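Local structure of aminotransferase (Neisseria meningitidis Z2491, 3JTX) at residues P45-D50 and E293-D298; R81-L86 and C209-Y214; P250-G255 and R284-A289. The protein probably transfers amino groups between amino acids and 2-oxo acids with pyridoxal phosphate, as a fold-type I (class I and II) aminotransferase. One frame throughout, in Å; residues are numbered along the deposited sequence.

In the fold
Contacts 2 and 3 are buried, whereas contact 1 lies nearer the surface, about 21 Å from the chain centre to its own. Contacts 1 and 3 are neighbours: helix 46-54 packs on helix 280-291, with I48 against A285 and A289, and helix 294-314 follows directly. Contact 2 touches contact 1 through V296 on E212 but stays clear of contact 3, nearest atoms about 6 Å apart. The chemistry shifts with place: carbon against an imidazole in contact 1, a salt bridge in contact 2, a serine pair with leucine in contact 3. R253 and Y210, within contacts 3 and 2, both reach the pyridoxal phosphate on position 245.

Contact 1 (P45-D50 and E293-D298); sequences PKVITD and EQHVID
P45 and H295 form the closest backbone approach, their CA atoms 6.6 Å apart, each at the start of a helix. P45 holds the N-cap position of helix 46-54, its carbonyl O accepting from I48 N at 3.3 Å, and H295 sits in the opening turn of helix 294-314. The two helices therefore meet by their first turns, and one side chain, the imidazole of H295, spans most of the gap. Its CG lies between the backbone N and the carbonyl carbon (chi1 79°), which swings the ring out toward the proline. The closest touch is P45 CG to H295 CD2, 3.6 Å, and P45 CB rests 3.8 Å from H295 CB, so the pyrrolidine lies slantwise along both the ring and its stem. V47 comes in at roughly a right angle, its CG1 4.0 Å from H295 ND1. I48 reaches the far end of the imidazole, CD1 to H295 NE2 at 4.2 Å. Within the histidine's own helix, V296 CG2 lies 3.5 Å above one ring face, displaced toward the rim. Both ring nitrogens have polar partners beyond these helical turns: ND1 bonds to D292 and NE2 to S247, in loops that V47 and I48 also touch. In the fold this is packing of helix 46-54, whose T49 also meets L56 of the second subunit and whose I48 rests on helix 280-291, against the start of helix 294-314. Between the helices, then, the contact is carbon packing on an imidazole whose rotation is fixed by bonds at both nitrogens, and the nearby D292 carboxylate would tend to stabilise a positive charge on the ring.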
loop_
_atom_site.group_PDB
_atom_site.type_symbol
_atom_site.label_atom_id
_atom_site.label_comp_id
_atom_site.label_asym_id
_atom_site.label_seq_id
_atom_site.Cartn_x
_atom_site.Cartn_y
_atom_site.Cartn_z
ATOM N N PRO A 45 -2.124 22.523 -5.693
ATOM C CA PRO A 45 -1.304 23.730 -5.553
ATOM C C PRO A 45 0.146 23.554 -5.971
ATOM O O PRO A 45 0.729 22.498 -5.771
ATOM C CB PRO A 45 -1.358 24.015 -4.051
ATOM C CG PRO A 45 -1.627 22.721 -3.425
ATOM C CD PRO A 45 -2.427 21.914 -4.390
ATOM N N LYS A 46 0.725 24.633 -6.482
ATOM C CA LYS A 46 2.091 24.659 -6.964
ATOM C C LYS A 46 3.136 24.423 -5.871
ATOM O O LYS A 46 4.188 23.869 -6.155
ATOM C CB LYS A 46 2.364 25.993 -7.676
ATOM C CG LYS A 46 3.768 26.159 -8.243
ATOM C CD LYS A 46 3.855 27.381 -9.186
ATOM C CE LYS A 46 5.252 28.007 -9.194
ATOM N NZ LYS A 46 6.282 27.052 -9.658
ATOM N N VAL A 47 2.867 24.846 -4.635
ATOM C CA VAL A 47 3.835 24.637 -3.550
ATOM C C VAL A 47 4.183 23.137 -3.384
ATOM O O VAL A 47 5.323 22.789 -3.086
ATOM C CB VAL A 47 3.363 25.243 -2.199
ATOM C CG1 VAL A 47 2.145 24.510 -1.629
ATOM C CG2 VAL A 47 4.499 25.234 -1.194
ATOM N N ILE A 48 3.199 22.268 -3.611
ATOM C CA ILE A 48 3.384 20.824 -3.499
ATOM C C ILE A 48 4.111 20.263 -4.739
ATOM O O ILE A 48 5.078 19.495 -4.614
ATOM C CB ILE A 48 2.027 20.097 -3.275
ATOM C CG1 ILE A 48 1.350 20.587 -1.984
ATOM C CG2 ILE A 48 2.211 18.563 -3.216
ATOM C CD1 ILE A 48 -0.046 19.942 -1.691
ATOM N N THR A 49 3.659 20.650 -5.934
ATOM C CA THR A 49 4.230 20.091 -7.158
ATOM C C THR A 49 5.672 20.560 -7.345
ATOM O O THR A 49 6.517 19.788 -7.777
ATOM C CB THR A 49 3.354 20.379 -8.411
ATOM O OG1 THR A 49 3.137 21.780 -8.536
ATOM C CG2 THR A 49 2.000 19.693 -8.291
ATOM N N ASP A 50 5.958 21.802 -6.953
ATOM C CA ASP A 50 7.326 22.314 -6.934
ATOM C C ASP A 50 8.290 21.448 -6.104
ATOM O O ASP A 50 9.389 21.144 -6.566
ATOM C CB ASP A 50 7.368 23.737 -6.351
ATOM C CG ASP A 50 6.995 24.819 -7.357
ATOM O OD1 ASP A 50 6.842 24.519 -8.561
ATOM O OD2 ASP A 50 6.875 25.992 -6.925
ATOM N N GLU A 293 0.076 26.787 4.848
ATOM C CA GLU A 293 -1.345 26.981 5.096
ATOM C C GLU A 293 -2.044 27.860 4.059
ATOM O O GLU A 293 -3.274 27.835 3.987
ATOM C CB GLU A 293 -1.595 27.529 6.498
ATOM C CG GLU A 293 -1.211 26.588 7.617
ATOM C CD GLU A 293 -1.942 25.241 7.591
ATOM O OE1 GLU A 293 -3.137 25.175 7.235
ATOM O OE2 GLU A 293 -1.304 24.234 7.955
ATOM N N GLN A 294 -1.296 28.624 3.252
ATOM C CA GLN A 294 -1.959 29.538 2.323
ATOM C C GLN A 294 -2.865 28.778 1.373
ATOM O O GLN A 294 -4.015 29.164 1.157
ATOM C CB GLN A 294 -0.969 30.412 1.541
ATOM C CG GLN A 294 -1.646 31.566 0.793
ATOM C CD GLN A 294 -2.467 32.477 1.726
ATOM O OE1 GLN A 294 -1.934 33.022 2.699
ATOM N NE2 GLN A 294 -3.774 32.615 1.444
ATOM N N HIS A 295 -2.367 27.675 0.817
ATOM C CA HIS A 295 -3.182 26.911 -0.120
ATOM C C HIS A 295 -4.408 26.318 0.570
ATOM O O HIS A 295 -5.442 26.112 -0.070
ATOM C CB HIS A 295 -2.355 25.849 -0.844
ATOM C CG HIS A 295 -2.093 24.609 -0.044
ATOM N ND1 HIS A 295 -1.042 24.504 0.839
ATOM C CD2 HIS A 295 -2.725 23.409 -0.026
ATOM C CE1 HIS A 295 -1.049 23.297 1.387
ATOM N NE2 HIS A 295 -2.057 22.611 0.873
ATOM N N VAL A 296 -4.305 26.056 1.879
ATOM C CA VAL A 296 -5.413 25.463 2.624
ATOM C C VAL A 296 -6.471 26.531 2.905
ATOM O O VAL A 296 -7.677 26.270 2.765
ATOM C CB VAL A 296 -4.946 24.803 3.926
ATOM C CG1 VAL A 296 -6.115 24.141 4.613
ATOM C CG2 VAL A 296 -3.844 23.759 3.647
ATOM N N ILE A 297 -6.016 27.730 3.284
ATOM C CA ILE A 297 -6.897 28.879 3.463
ATOM C C ILE A 297 -7.666 29.176 2.162
ATOM O O ILE A 297 -8.880 29.345 2.185
ATOM C CB ILE A 297 -6.116 30.124 3.927
ATOM C CG1 ILE A 297 -5.584 29.911 5.362
ATOM C CG2 ILE A 297 -7.008 31.391 3.815
ATOM C CD1 ILE A 297 -4.354 30.789 5.734
ATOM N N ASP A 298 -6.969 29.189 1.028
ATOM C CA ASP A 298 -7.615 29.410 -0.275
ATOM C C ASP A 298 -8.671 28.330 -0.574
ATOM O O ASP A 298 -9.784 28.626 -0.993
ATOM C CB ASP A 298 -6.571 29.418 -1.388
ATOM C CG ASP A 298 -5.583 30.586 -1.277
ATOM O OD1 ASP A 298 -5.854 31.578 -0.568
ATOM O OD2 ASP A 298 -4.511 30.484 -1.910
#

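Contact 2 (R81-L86 and C209-Y214); sequences RRYDGL and CYSEIY
The guanidinium of R82 meets S211 and E212 at its edge, near its own plane, while one of its faces carries Y83 CE1, 3.4 Å above and offset toward the rim. The tyrosine ring in turn has R82 CG over one face, so these sequence neighbours fold onto each other as they approach the loop. R82 NE donates to the syn lone pair of E212 OE2 at 2.8 Å, in a salt bridge with an N-H...O angle of 152°. The two flat groups are not coplanar: their planes stand 53° apart. R82 NH2 reaches S211 O at 3.1 Å, fairly straight at 162°, but arrives from above the carbonyl plane. Bends at chi2 in both R82 and E212 let their chains run past each other in opposite directions. The contact ties the end of helix 69-82, where Y83 leaves helical geometry and enters a type I' turn to L86, to the loop after strand 203-207 of the central seven-stranded sheet. In that loop a type I turn runs from Y210 to I213, and Y210 OH bonds to O3 of the pyridoxal phosphate on position 245. E212 OE2 is gripped twice, its anti lone pair taking S211 OG at 2.7 Å. Y83 OH lies 3.7 Å from S211 CB, and R82 NH2 also bonds to P220 O.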
loop_
_atom_site.group_PDB
_atom_site.type_symbol
_atom_site.label_atom_id
_atom_site.label_comp_id
_atom_site.label_asym_id
_atom_site.label_seq_id
_atom_site.Cartn_x
_atom_site.Cartn_y
_atom_site.Cartn_z
ATOM N N ARG A 81 0.274 23.490 15.596
ATOM C CA ARG A 81 -0.373 24.686 15.053
ATOM C C ARG A 81 -1.884 24.537 15.003
ATOM O O ARG A 81 -2.620 25.471 15.303
ATOM C CB ARG A 81 0.140 24.989 13.644
ATOM C CG ARG A 81 1.584 25.501 13.597
ATOM C CD ARG A 81 1.903 26.203 12.271
ATOM N NE ARG A 81 1.495 25.450 11.086
ATOM C CZ ARG A 81 2.178 24.436 10.556
ATOM N NH1 ARG A 81 3.319 24.030 11.108
ATOM N NH2 ARG A 81 1.723 23.826 9.467
ATOM N N ARG A 82 -2.344 23.359 14.601
ATOM C CA ARG A 82 -3.744 23.152 14.282
ATOM C C ARG A 82 -4.611 22.936 15.525
ATOM O O ARG A 82 -5.779 23.367 15.544
ATOM C CB ARG A 82 -3.885 21.951 13.324
ATOM C CG ARG A 82 -5.319 21.473 13.089
ATOM C CD ARG A 82 -6.198 22.535 12.428
ATOM N NE ARG A 82 -7.528 22.003 12.168
ATOM C CZ ARG A 82 -8.484 21.866 13.082
ATOM N NH1 ARG A 82 -8.295 22.293 14.323
ATOM N NH2 ARG A 82 -9.655 21.338 12.740
ATOM N N TYR A 83 -4.039 22.282 16.541
ATOM C CA TYR A 83 -4.765 21.919 17.761
ATOM C C TYR A 83 -4.225 22.652 18.995
ATOM O O TYR A 83 -4.021 22.057 20.064
ATOM C CB TYR A 83 -4.769 20.390 17.929
ATOM C CG TYR A 83 -5.450 19.716 16.755
ATOM C CD1 TYR A 83 -6.833 19.804 16.573
ATOM C CD2 TYR A 83 -4.713 19.044 15.789
ATOM C CE1 TYR A 83 -7.461 19.201 15.476
ATOM C CE2 TYR A 83 -5.325 18.449 14.706
ATOM C CZ TYR A 83 -6.699 18.528 14.546
ATOM O OH TYR A 83 -7.267 17.943 13.433
ATOM N N ASP A 84 -3.984 23.953 18.812
ATOM C CA ASP A 84 -3.733 24.885 19.894
ATOM C C ASP A 84 -2.674 24.398 20.880
ATOM O O ASP A 84 -2.905 24.380 22.084
ATOM C CB ASP A 84 -5.048 25.188 20.618
ATOM C CG ASP A 84 -4.956 26.424 21.497
ATOM O OD1 ASP A 84 -4.152 27.329 21.177
ATOM O OD2 ASP A 84 -5.670 26.475 22.517
ATOM N N GLY A 85 -1.517 24.005 20.350
ATOM C CA GLY A 85 -0.373 23.597 21.166
ATOM C C GLY A 85 -0.222 22.116 21.455
ATOM O O GLY A 85 0.703 21.721 22.151
ATOM N N LEU A 86 -1.110 21.287 20.906
ATOM C CA LEU A 86 -0.995 19.838 21.030
ATOM C C LEU A 86 0.426 19.386 20.700
ATOM O O LEU A 86 0.928 19.682 19.623
ATOM C CB LEU A 86 -1.981 19.145 20.079
ATOM C CG LEU A 86 -2.162 17.630 20.253
ATOM C CD1 LEU A 86 -2.929 17.316 21.545
ATOM C CD2 LEU A 86 -2.879 17.079 19.057
ATOM N N CYS A 209 -10.079 13.101 8.013
ATOM C CA CYS A 209 -9.619 13.650 6.737
ATOM C C CYS A 209 -10.336 14.939 6.316
ATOM O O CYS A 209 -9.823 15.666 5.461
ATOM C CB CYS A 209 -9.726 12.586 5.632
ATOM S SG CYS A 209 -8.634 11.168 5.955
ATOM N N TYR A 210 -11.504 15.236 6.901
ATOM C CA TYR A 210 -12.207 16.517 6.597
ATOM C C TYR A 210 -11.894 17.632 7.596
ATOM O O TYR A 210 -12.532 18.687 7.566
ATOM C CB TYR A 210 -13.730 16.313 6.485
ATOM C CG TYR A 210 -14.108 15.441 5.310
ATOM C CD1 TYR A 210 -14.272 15.984 4.035
ATOM C CD2 TYR A 210 -14.261 14.059 5.464
ATOM C CE1 TYR A 210 -14.601 15.175 2.950
ATOM C CE2 TYR A 210 -14.578 13.244 4.383
ATOM C CZ TYR A 210 -14.750 13.803 3.132
ATOM O OH TYR A 210 -15.072 13.001 2.061
ATOM N N SER A 211 -10.912 17.430 8.475
ATOM C CA SER A 211 -10.649 18.396 9.561
ATOM C C SER A 211 -10.447 19.844 9.098
ATOM O O SER A 211 -10.681 20.785 9.882
ATOM C CB SER A 211 -9.417 17.980 10.376
ATOM O OG SER A 211 -8.234 18.149 9.622
ATOM N N GLU A 212 -9.982 20.034 7.860
ATOM C CA GLU A 212 -9.662 21.382 7.364
ATOM C C GLU A 212 -10.746 22.007 6.510
ATOM O O GLU A 212 -10.599 23.143 6.094
ATOM C CB GLU A 212 -8.346 21.378 6.576
ATOM C CG GLU A 212 -7.189 20.799 7.365
ATOM C CD GLU A 212 -7.113 21.422 8.728
ATOM O OE1 GLU A 212 -6.812 22.628 8.787
ATOM O OE2 GLU A 212 -7.422 20.732 9.727
ATOM N N ILE A 213 -11.831 21.280 6.247
ATOM C CA ILE A 213 -12.941 21.832 5.474
ATOM C C ILE A 213 -14.026 22.269 6.463
ATOM O O ILE A 213 -14.841 21.449 6.916
ATOM C CB ILE A 213 -13.491 20.820 4.428
ATOM C CG1 ILE A 213 -12.346 20.192 3.597
ATOM C CG2 ILE A 213 -14.499 21.498 3.539
ATOM C CD1 ILE A 213 -11.438 21.167 2.897
ATOM N N TYR A 214 -14.000 23.562 6.800
ATOM C CA TYR A 214 -14.880 24.142 7.813
ATOM C C TYR A 214 -15.170 25.608 7.510
ATOM O O TYR A 214 -14.594 26.183 6.589
ATOM C CB TYR A 214 -14.276 23.995 9.227
ATOM C CG TYR A 214 -12.923 24.670 9.442
ATOM C CD1 TYR A 214 -12.832 26.030 9.723
ATOM C CD2 TYR A 214 -11.742 23.941 9.387
ATOM C CE1 TYR A 214 -11.593 26.651 9.928
ATOM C CE2 TYR A 214 -10.500 24.549 9.580
ATOM C CZ TYR A 214 -10.436 25.913 9.854
ATOM O OH TYR A 214 -9.217 26.541 10.065
#

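Contact 3 (P250-G255 and R284-A289); sequences PGLRSG and RASIAA
L252 is the first residue of 250-255 to touch helix 280-291. Before it, P250 and G251 lead through helical backbone angles. L252 has CG anti to the backbone N (chi1 -173°), which carries its methyls to the helix: CD1 packs on A285 CB at 4.4 Å, and CD2 comes 3.8 Å from S286 OG. L52 of helix 46-54 touches both L252 and A285, and L59 of the second subunit also packs on L252. R253 takes a positive phi (58°); its side chain makes no contact with 284-289 and reaches the cofactor instead, NH2 bonding to OP3 of the pyridoxal phosphate on position 245, while R253 NH1 gives P250 O a straight bond (2.9 Å, 169°) lying in the carbonyl plane. At S254 the chain returns toward the helix, its CA 7.1 Å from that of S286. The two hydroxyls meet at 2.7 Å between S254 OG and S286 OG, with S254 CB 3.5 Å from S286 OG. S286 OG also bonds to V282 O, one turn back in its own helix, so this buried oxygen lies between a helical carbonyl and the loop hydroxyl. G255 then starts strand 255-259, the antiparallel strand of the large sheet. An arginine reaching the cofactor phosphate just ahead of this strand, with the cofactor-bearing lysine earlier in the same loop, between strands 237-242 and 255-259, is characteristic of fold-type I aminotransferases.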
loop_
_atom_site.group_PDB
_atom_site.type_symbol
_atom_site.label_atom_id
_atom_site.label_comp_id
_atom_site.label_asym_id
_atom_site.label_seq_id
_atom_site.Cartn_x
_atom_site.Cartn_y
_atom_site.Cartn_z
ATOM N N PRO A 250 -5.542 14.057 -3.771
ATOM C CA PRO A 250 -5.907 12.654 -3.535
ATOM C C PRO A 250 -4.999 11.688 -4.292
ATOM O O PRO A 250 -4.753 10.591 -3.813
ATOM C CB PRO A 250 -7.346 12.562 -4.068
ATOM C CG PRO A 250 -7.462 13.684 -5.082
ATOM C CD PRO A 250 -6.602 14.794 -4.497
ATOM N N GLY A 251 -4.495 12.095 -5.455
ATOM C CA GLY A 251 -3.556 11.271 -6.218
ATOM C C GLY A 251 -2.157 11.124 -5.615
ATOM O O GLY A 251 -1.404 10.249 -6.018
ATOM N N LEU A 252 -1.803 11.959 -4.646
ATOM C CA LEU A 252 -0.486 11.865 -4.023
ATOM C C LEU A 252 -0.377 10.630 -3.123
ATOM O O LEU A 252 0.710 10.088 -2.944
ATOM C CB LEU A 252 -0.162 13.149 -3.258
ATOM C CG LEU A 252 1.254 13.280 -2.696
ATOM C CD1 LEU A 252 2.316 13.338 -3.818
ATOM C CD2 LEU A 252 1.332 14.503 -1.788
ATOM N N ARG A 253 -1.513 10.190 -2.578
ATOM C CA ARG A 253 -1.603 9.030 -1.687
ATOM C C ARG A 253 -0.698 9.283 -0.491
ATOM O O ARG A 253 0.308 8.586 -0.320
ATOM C CB ARG A 253 -1.238 7.697 -2.388
ATOM C CG ARG A 253 -1.908 7.444 -3.726
ATOM C CD ARG A 253 -3.436 7.662 -3.703
ATOM N NE ARG A 253 -4.090 6.897 -2.644
ATOM C CZ ARG A 253 -4.973 7.362 -1.757
ATOM N NH1 ARG A 253 -5.399 8.622 -1.758
ATOM N NH2 ARG A 253 -5.470 6.530 -0.849
ATOM N N SER A 254 -1.059 10.280 0.318
ATOM C CA SER A 254 -0.259 10.686 1.466
ATOM C C SER A 254 -1.082 11.216 2.652
ATOM O O SER A 254 -1.922 12.114 2.507
ATOM C CB SER A 254 0.744 11.745 1.019
ATOM O OG SER A 254 1.516 12.234 2.100
ATOM N N GLY A 255 -0.810 10.652 3.830
ATOM C CA GLY A 255 -1.337 11.159 5.073
ATOM C C GLY A 255 -0.450 10.715 6.218
ATOM O O GLY A 255 0.743 10.424 6.029
ATOM N N ARG A 284 8.801 14.564 0.412
ATOM C CA ARG A 284 9.203 15.963 0.265
ATOM C C ARG A 284 8.004 16.869 -0.087
ATOM O O ARG A 284 7.848 17.960 0.471
ATOM C CB ARG A 284 10.295 16.107 -0.795
ATOM C CG ARG A 284 11.555 15.291 -0.521
ATOM C CD ARG A 284 12.501 15.962 0.425
ATOM N NE ARG A 284 13.675 15.126 0.643
ATOM C CZ ARG A 284 14.368 15.068 1.772
ATOM N NH1 ARG A 284 14.032 15.816 2.824
ATOM N NH2 ARG A 284 15.402 14.245 1.859
ATOM N N ALA A 285 7.198 16.420 -1.040
ATOM C CA ALA A 285 5.988 17.131 -1.443
ATOM C C ALA A 285 5.041 17.259 -0.250
ATOM O O ALA A 285 4.381 18.290 -0.077
ATOM C CB ALA A 285 5.315 16.382 -2.600
ATOM N N SER A 286 5.006 16.227 0.593
ATOM C CA SER A 286 4.127 16.199 1.759
ATOM C C SER A 286 4.587 17.156 2.854
ATOM O O SER A 286 3.764 17.845 3.454
ATOM C CB SER A 286 4.007 14.769 2.311
ATOM O OG SER A 286 3.524 13.885 1.293
ATOM N N ILE A 287 5.894 17.212 3.100
ATOM C CA ILE A 287 6.463 18.216 4.010
ATOM C C ILE A 287 6.047 19.624 3.563
ATOM O O ILE A 287 5.534 20.426 4.367
ATOM C CB ILE A 287 8.005 18.115 4.077
ATOM C CG1 ILE A 287 8.434 16.846 4.816
ATOM C CG2 ILE A 287 8.604 19.336 4.808
ATOM C CD1 ILE A 287 9.907 16.445 4.584
ATOM N N ALA A 288 6.224 19.906 2.274
ATOM C CA ALA A 288 5.808 21.189 1.699
ATOM C C ALA A 288 4.324 21.464 1.940
ATOM O O ALA A 288 3.946 22.597 2.257
ATOM C CB ALA A 288 6.118 21.240 0.196
ATOM N N ALA A 289 3.498 20.432 1.783
ATOM C CA ALA A 289 2.055 20.535 1.994
ATOM C C ALA A 289 1.671 20.823 3.444
ATOM O O ALA A 289 0.925 21.753 3.708
ATOM C CB ALA A 289 1.345 19.244 1.508
#